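Local atomic coordinates of DNA repair protein MmcB-related protein (PDB entry 3DNX), a protein that is of unknown function but is related to the DNA repair protein MmcB, whose family belongs to the PD-(D/E)XK nuclease-like clan. Residues G52-F66 against W78-P91. Residues are numbered along the deposited sequence; the frame is centred on the assembly and turned at random.
With NA (sodium ion), chain C.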
# COMPACT_ATOMS: atom_id res chain seq x y z
N GLY A 52 0.09 7.67 -10.98
CA GLY A 52 -0.95 6.67 -11.05
C GLY A 52 -0.87 5.76 -12.26
O GLY A 52 -1.79 5.04 -12.53
N GLU A 53 0.25 5.76 -12.96
CA GLU A 53 0.50 4.84 -14.09
C GLU A 53 0.50 3.38 -13.55
O GLU A 53 1.00 3.12 -12.45
CB GLU A 53 1.84 5.19 -14.76
CG GLU A 53 2.07 6.72 -15.11
CD GLU A 53 2.93 7.51 -14.06
OE1 GLU A 53 3.89 8.22 -14.43
OE2 GLU A 53 2.68 7.43 -12.87
N ILE A 54 -0.13 2.45 -14.26
CA ILE A 54 -0.19 1.05 -13.82
C ILE A 54 0.56 0.19 -14.84
O ILE A 54 0.27 0.22 -16.04
CB ILE A 54 -1.66 0.55 -13.62
CG1 ILE A 54 -2.33 1.31 -12.46
CG2 ILE A 54 -1.72 -0.96 -13.28
CD1 ILE A 54 -3.82 1.39 -12.59
N TRP A 55 1.56 -0.55 -14.33
CA TRP A 55 2.36 -1.49 -15.10
C TRP A 55 2.16 -2.89 -14.59
O TRP A 55 2.09 -3.12 -13.39
CB TRP A 55 3.84 -1.14 -14.93
CG TRP A 55 4.28 0.11 -15.61
CD1 TRP A 55 3.51 1.09 -16.16
CD2 TRP A 55 5.64 0.53 -15.77
NE1 TRP A 55 4.30 2.11 -16.63
CE2 TRP A 55 5.62 1.78 -16.42
CE3 TRP A 55 6.85 -0.01 -15.40
CZ2 TRP A 55 6.77 2.48 -16.73
CZ3 TRP A 55 8.02 0.69 -15.74
CH2 TRP A 55 7.95 1.92 -16.39
N VAL A 56 2.02 -3.83 -15.50
CA VAL A 56 2.00 -5.23 -15.17
C VAL A 56 3.30 -5.80 -15.71
O VAL A 56 3.67 -5.58 -16.90
CB VAL A 56 0.78 -5.94 -15.79
CG1 VAL A 56 1.02 -7.47 -15.91
CG2 VAL A 56 -0.48 -5.57 -14.99
N ILE A 57 4.00 -6.54 -14.85
CA ILE A 57 5.22 -7.23 -15.23
C ILE A 57 5.08 -8.70 -14.90
O ILE A 57 4.90 -9.08 -13.74
CB ILE A 57 6.48 -6.65 -14.53
CG1 ILE A 57 6.61 -5.17 -14.85
CG2 ILE A 57 7.77 -7.38 -14.94
CD1 ILE A 57 6.33 -4.31 -13.66
N GLU A 58 5.15 -9.52 -15.95
CA GLU A 58 5.15 -10.95 -15.81
C GLU A 58 6.58 -11.46 -15.84
O GLU A 58 7.29 -11.31 -16.87
CB GLU A 58 4.32 -11.59 -16.94
CG GLU A 58 2.85 -11.42 -16.80
CD GLU A 58 2.30 -12.17 -15.61
OE1 GLU A 58 2.14 -13.40 -15.70
OE2 GLU A 58 2.03 -11.53 -14.57
N CYS A 59 6.94 -12.16 -14.77
CA CYS A 59 8.27 -12.64 -14.52
C CYS A 59 8.35 -14.09 -14.93
O CYS A 59 7.88 -14.96 -14.23
CB CYS A 59 8.65 -12.45 -13.05
SG CYS A 59 8.60 -10.72 -12.53
N LYS A 60 8.97 -14.37 -16.08
CA LYS A 60 9.06 -15.75 -16.56
C LYS A 60 10.48 -16.30 -16.35
O LYS A 60 11.44 -15.80 -16.90
CB LYS A 60 8.63 -15.81 -18.01
CG LYS A 60 7.22 -15.30 -18.23
CD LYS A 60 6.26 -16.20 -17.46
CE LYS A 60 4.86 -15.76 -17.57
NZ LYS A 60 3.92 -16.65 -16.79
N SER A 61 10.57 -17.35 -15.57
CA SER A 61 11.84 -17.85 -15.10
C SER A 61 12.40 -18.93 -16.04
O SER A 61 13.58 -19.31 -15.90
CB SER A 61 11.65 -18.38 -13.70
OG SER A 61 10.64 -19.40 -13.69
N SER A 62 11.56 -19.36 -17.00
CA SER A 62 11.87 -20.44 -17.96
C SER A 62 11.01 -20.27 -19.20
O SER A 62 9.95 -19.67 -19.14
CB SER A 62 11.53 -21.81 -17.34
OG SER A 62 12.68 -22.59 -17.06
N ARG A 63 11.42 -20.86 -20.32
CA ARG A 63 10.54 -21.02 -21.49
C ARG A 63 9.20 -21.69 -21.18
O ARG A 63 8.16 -21.29 -21.72
CB ARG A 63 11.24 -21.85 -22.55
CG ARG A 63 12.22 -21.06 -23.33
CD ARG A 63 12.65 -21.83 -24.53
NE ARG A 63 11.59 -21.90 -25.53
CZ ARG A 63 11.78 -22.29 -26.79
NH1 ARG A 63 12.99 -22.64 -27.20
NH2 ARG A 63 10.76 -22.34 -27.64
N ALA A 64 9.21 -22.71 -20.32
CA ALA A 64 7.95 -23.39 -19.90
C ALA A 64 7.04 -22.42 -19.15
O ALA A 64 5.81 -22.43 -19.34
CB ALA A 64 8.24 -24.59 -19.06
N ASP A 65 7.62 -21.56 -18.31
CA ASP A 65 6.87 -20.58 -17.59
C ASP A 65 6.13 -19.67 -18.58
O ASP A 65 4.98 -19.26 -18.34
CB ASP A 65 7.80 -19.74 -16.71
CG ASP A 65 7.09 -19.13 -15.53
OD1 ASP A 65 6.09 -19.71 -15.04
OD2 ASP A 65 7.56 -18.08 -15.06
N PHE A 66 6.80 -19.35 -19.69
CA PHE A 66 6.25 -18.44 -20.71
C PHE A 66 5.16 -19.18 -21.49
O PHE A 66 4.10 -18.63 -21.77
CB PHE A 66 7.39 -17.91 -21.63
CG PHE A 66 6.92 -17.32 -22.90
CD1 PHE A 66 6.15 -16.19 -22.90
CD2 PHE A 66 7.27 -17.89 -24.12
CE1 PHE A 66 5.68 -15.64 -24.11
CE2 PHE A 66 6.84 -17.33 -25.31
CZ PHE A 66 6.04 -16.20 -25.29
N TRP A 78 -5.79 -4.46 -18.05
CA TRP A 78 -5.64 -4.15 -16.63
C TRP A 78 -4.42 -3.30 -16.33
O TRP A 78 -4.04 -3.21 -15.17
CB TRP A 78 -5.58 -5.45 -15.83
CG TRP A 78 -6.81 -6.24 -15.98
CD1 TRP A 78 -6.96 -7.40 -16.68
CD2 TRP A 78 -8.12 -5.92 -15.47
NE1 TRP A 78 -8.27 -7.83 -16.62
CE2 TRP A 78 -9.00 -6.94 -15.88
CE3 TRP A 78 -8.62 -4.86 -14.69
CZ2 TRP A 78 -10.34 -6.94 -15.54
CZ3 TRP A 78 -9.94 -4.86 -14.35
CH2 TRP A 78 -10.80 -5.89 -14.78
N CYS A 79 -3.81 -2.70 -17.36
CA CYS A 79 -2.61 -1.88 -17.19
C CYS A 79 -2.46 -0.82 -18.27
O CYS A 79 -3.13 -0.85 -19.28
CB CYS A 79 -1.35 -2.76 -17.14
SG CYS A 79 -0.99 -3.73 -18.61
N ASP A 80 -1.63 0.18 -17.99
CA ASP A 80 -1.23 1.16 -18.97
C ASP A 80 -0.10 0.59 -19.83
O ASP A 80 -0.07 0.84 -21.02
CB ASP A 80 -0.75 2.44 -18.30
CG ASP A 80 -1.81 3.11 -17.50
OD1 ASP A 80 -2.93 3.33 -18.03
OD2 ASP A 80 -1.53 3.44 -16.36
N ARG A 81 0.82 -0.16 -19.21
CA ARG A 81 1.96 -0.77 -19.90
C ARG A 81 2.16 -2.19 -19.37
O ARG A 81 2.05 -2.43 -18.18
CB ARG A 81 3.23 0.04 -19.70
CG ARG A 81 3.16 1.46 -20.24
CD ARG A 81 4.52 2.09 -20.26
NE ARG A 81 4.47 3.54 -20.31
CZ ARG A 81 4.82 4.30 -21.35
NH1 ARG A 81 4.72 5.62 -21.25
NH2 ARG A 81 5.31 3.79 -22.45
N TYR A 82 2.39 -3.11 -20.29
CA TYR A 82 2.65 -4.53 -20.03
C TYR A 82 4.06 -4.93 -20.44
O TYR A 82 4.53 -4.64 -21.58
CB TYR A 82 1.64 -5.40 -20.81
CG TYR A 82 1.91 -6.86 -20.62
CD1 TYR A 82 1.41 -7.53 -19.53
CD2 TYR A 82 2.67 -7.57 -21.56
CE1 TYR A 82 1.67 -8.88 -19.33
CE2 TYR A 82 2.96 -8.91 -21.37
CZ TYR A 82 2.42 -9.56 -20.27
OH TYR A 82 2.66 -10.89 -20.06
N PHE A 83 4.77 -5.59 -19.51
CA PHE A 83 6.17 -6.00 -19.66
C PHE A 83 6.34 -7.46 -19.30
O PHE A 83 5.64 -8.00 -18.40
CB PHE A 83 7.14 -5.29 -18.72
CG PHE A 83 7.16 -3.79 -18.84
CD1 PHE A 83 8.21 -3.13 -19.44
CD2 PHE A 83 6.12 -3.04 -18.29
CE1 PHE A 83 8.23 -1.74 -19.51
CE2 PHE A 83 6.13 -1.67 -18.36
CZ PHE A 83 7.17 -1.01 -18.98
N TRP A 84 7.31 -8.08 -19.99
CA TRP A 84 7.93 -9.32 -19.54
C TRP A 84 9.18 -8.99 -18.75
O TRP A 84 9.81 -7.98 -19.01
CB TRP A 84 8.29 -10.21 -20.71
CG TRP A 84 7.15 -10.52 -21.61
CD1 TRP A 84 6.81 -9.86 -22.74
CD2 TRP A 84 6.19 -11.58 -21.45
NE1 TRP A 84 5.70 -10.45 -23.32
CE2 TRP A 84 5.29 -11.48 -22.52
CE3 TRP A 84 6.00 -12.59 -20.50
CZ2 TRP A 84 4.24 -12.38 -22.69
CZ3 TRP A 84 4.95 -13.46 -20.65
CH2 TRP A 84 4.08 -13.35 -21.72
N ALA A 85 9.51 -9.83 -17.78
CA ALA A 85 10.80 -9.77 -17.06
C ALA A 85 11.39 -11.19 -17.08
O ALA A 85 10.74 -12.14 -16.68
CB ALA A 85 10.64 -9.25 -15.62
N VAL A 86 12.61 -11.31 -17.60
CA VAL A 86 13.32 -12.57 -17.76
C VAL A 86 14.78 -12.37 -17.40
O VAL A 86 15.27 -11.22 -17.34
CB VAL A 86 13.21 -13.10 -19.21
CG1 VAL A 86 11.73 -13.32 -19.59
CG2 VAL A 86 13.91 -12.19 -20.23
N ASP A 87 15.50 -13.46 -17.19
CA ASP A 87 16.90 -13.34 -16.93
C ASP A 87 17.69 -13.42 -18.26
O ASP A 87 17.13 -13.66 -19.33
CB ASP A 87 17.35 -14.36 -15.89
CG ASP A 87 17.36 -15.80 -16.38
OD1 ASP A 87 17.37 -16.13 -17.61
OD2 ASP A 87 17.41 -16.65 -15.46
N MSE A 88 18.99 -13.29 -18.14
CA MSE A 88 19.88 -13.26 -19.30
C MSE A 88 20.04 -14.61 -20.01
O MSE A 88 20.64 -14.67 -21.11
CB MSE A 88 21.26 -12.69 -18.91
CG MSE A 88 22.10 -13.54 -17.93
SE MSE A 88 23.66 -12.61 -17.10
CE MSE A 88 24.29 -14.17 -16.08
N GLU A 89 19.55 -15.70 -19.40
CA GLU A 89 19.57 -17.04 -20.03
C GLU A 89 18.33 -17.30 -20.88
O GLU A 89 18.31 -18.22 -21.68
CB GLU A 89 19.64 -18.15 -18.97
CG GLU A 89 21.00 -18.45 -18.38
CD GLU A 89 21.08 -19.87 -17.82
OE1 GLU A 89 20.48 -20.13 -16.75
OE2 GLU A 89 21.71 -20.73 -18.47
N PHE A 90 17.29 -16.48 -20.70
CA PHE A 90 16.04 -16.61 -21.45
C PHE A 90 16.19 -16.20 -22.94
O PHE A 90 16.87 -15.21 -23.25
CB PHE A 90 14.93 -15.79 -20.77
CG PHE A 90 13.55 -16.06 -21.30
CD1 PHE A 90 12.68 -16.91 -20.61
CD2 PHE A 90 13.12 -15.50 -22.48
CE1 PHE A 90 11.39 -17.17 -21.10
CE2 PHE A 90 11.83 -15.77 -23.00
CZ PHE A 90 10.97 -16.61 -22.29
N PRO A 91 15.57 -16.95 -23.88
CA PRO A 91 15.58 -16.58 -25.32
C PRO A 91 14.58 -15.43 -25.57
O PRO A 91 13.46 -15.63 -26.07
CB PRO A 91 15.15 -17.90 -26.03
CG PRO A 91 14.24 -18.48 -25.06
CD PRO A 91 14.81 -18.20 -23.68
NA NA C . 6.58 -16.87 -13.22
O HOH W 1 3.33 4.80 -18.01
O HOH W 2 14.17 -15.93 -17.23
O HOH W 3 4.67 -15.92 -14.17
O HOH W 4 15.76 -18.39 -18.05
O HOH W 5 15.17 -17.20 -14.06
O HOH W 6 5.34 -18.80 -12.85
O HOH W 7 6.64 -15.81 -11.26
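Strands 54-59 and 81-86 run parallel, their axes 4.6 Å apart at closest and 27° askew, joined by backbone hydrogen bonds from Arg81 N to Ile54 O at one end to Lys60 N to Ala85 O at the other. This pairing closes the beta-alpha-beta unit formed with helix 63-68 and illustrates how a central parallel pair is packed by apolar side chains on both faces. Where the pair begins, Ile54 O takes both Asp80 N and Arg81 N, while Asp80 OD2 receives Ile54 N at 2.7 Å on its anti side; Arg125 forms a salt bridge with the same carboxylate oxygen.

On the face with Trp55, Phe83 CE2 sits over the indole, 3.4 Å from Trp55 CD2, with the rings inclined at 39°. Arg81 CB lies over the five-membered ring of the same indole, and a water accepts from both Trp55 NE1 and Arg81 NE; the guanidinium also bonds Ala115 O and Glu117. With the indole cut back to an alanine, Phe83 CE2 and the Arg81 methylenes would probably lose their aromatic partner, and the water one of its two donors. Farther along, Ile57 CG2 presses on Ala85 CB at a tight 3.5 Å.

Across the sheet, Val56 CG1 meets Tyr82 CD1 at 3.6 Å; the tyrosine CG stands opposite its backbone N (chi1 177°), sending the ring along the strand until its OH reaches Glu58 CG. That buried hydroxyl has no polar partner in the model. Beyond it, the edge of Phe66 meets the face of Trp84 in a T-shaped pair, tying the helix to the second strand.

Glu58-Cys59-Lys60 probably corresponds to the (D/E)XK part of the clan motif, yet Glu58 accepts from Asp44 N and Lys60 pairs with Asp69; sodium instead takes Cys59 O, Asp65 OD2 and three waters, one carbonyl and one carboxylate at the strand-to-helix junction.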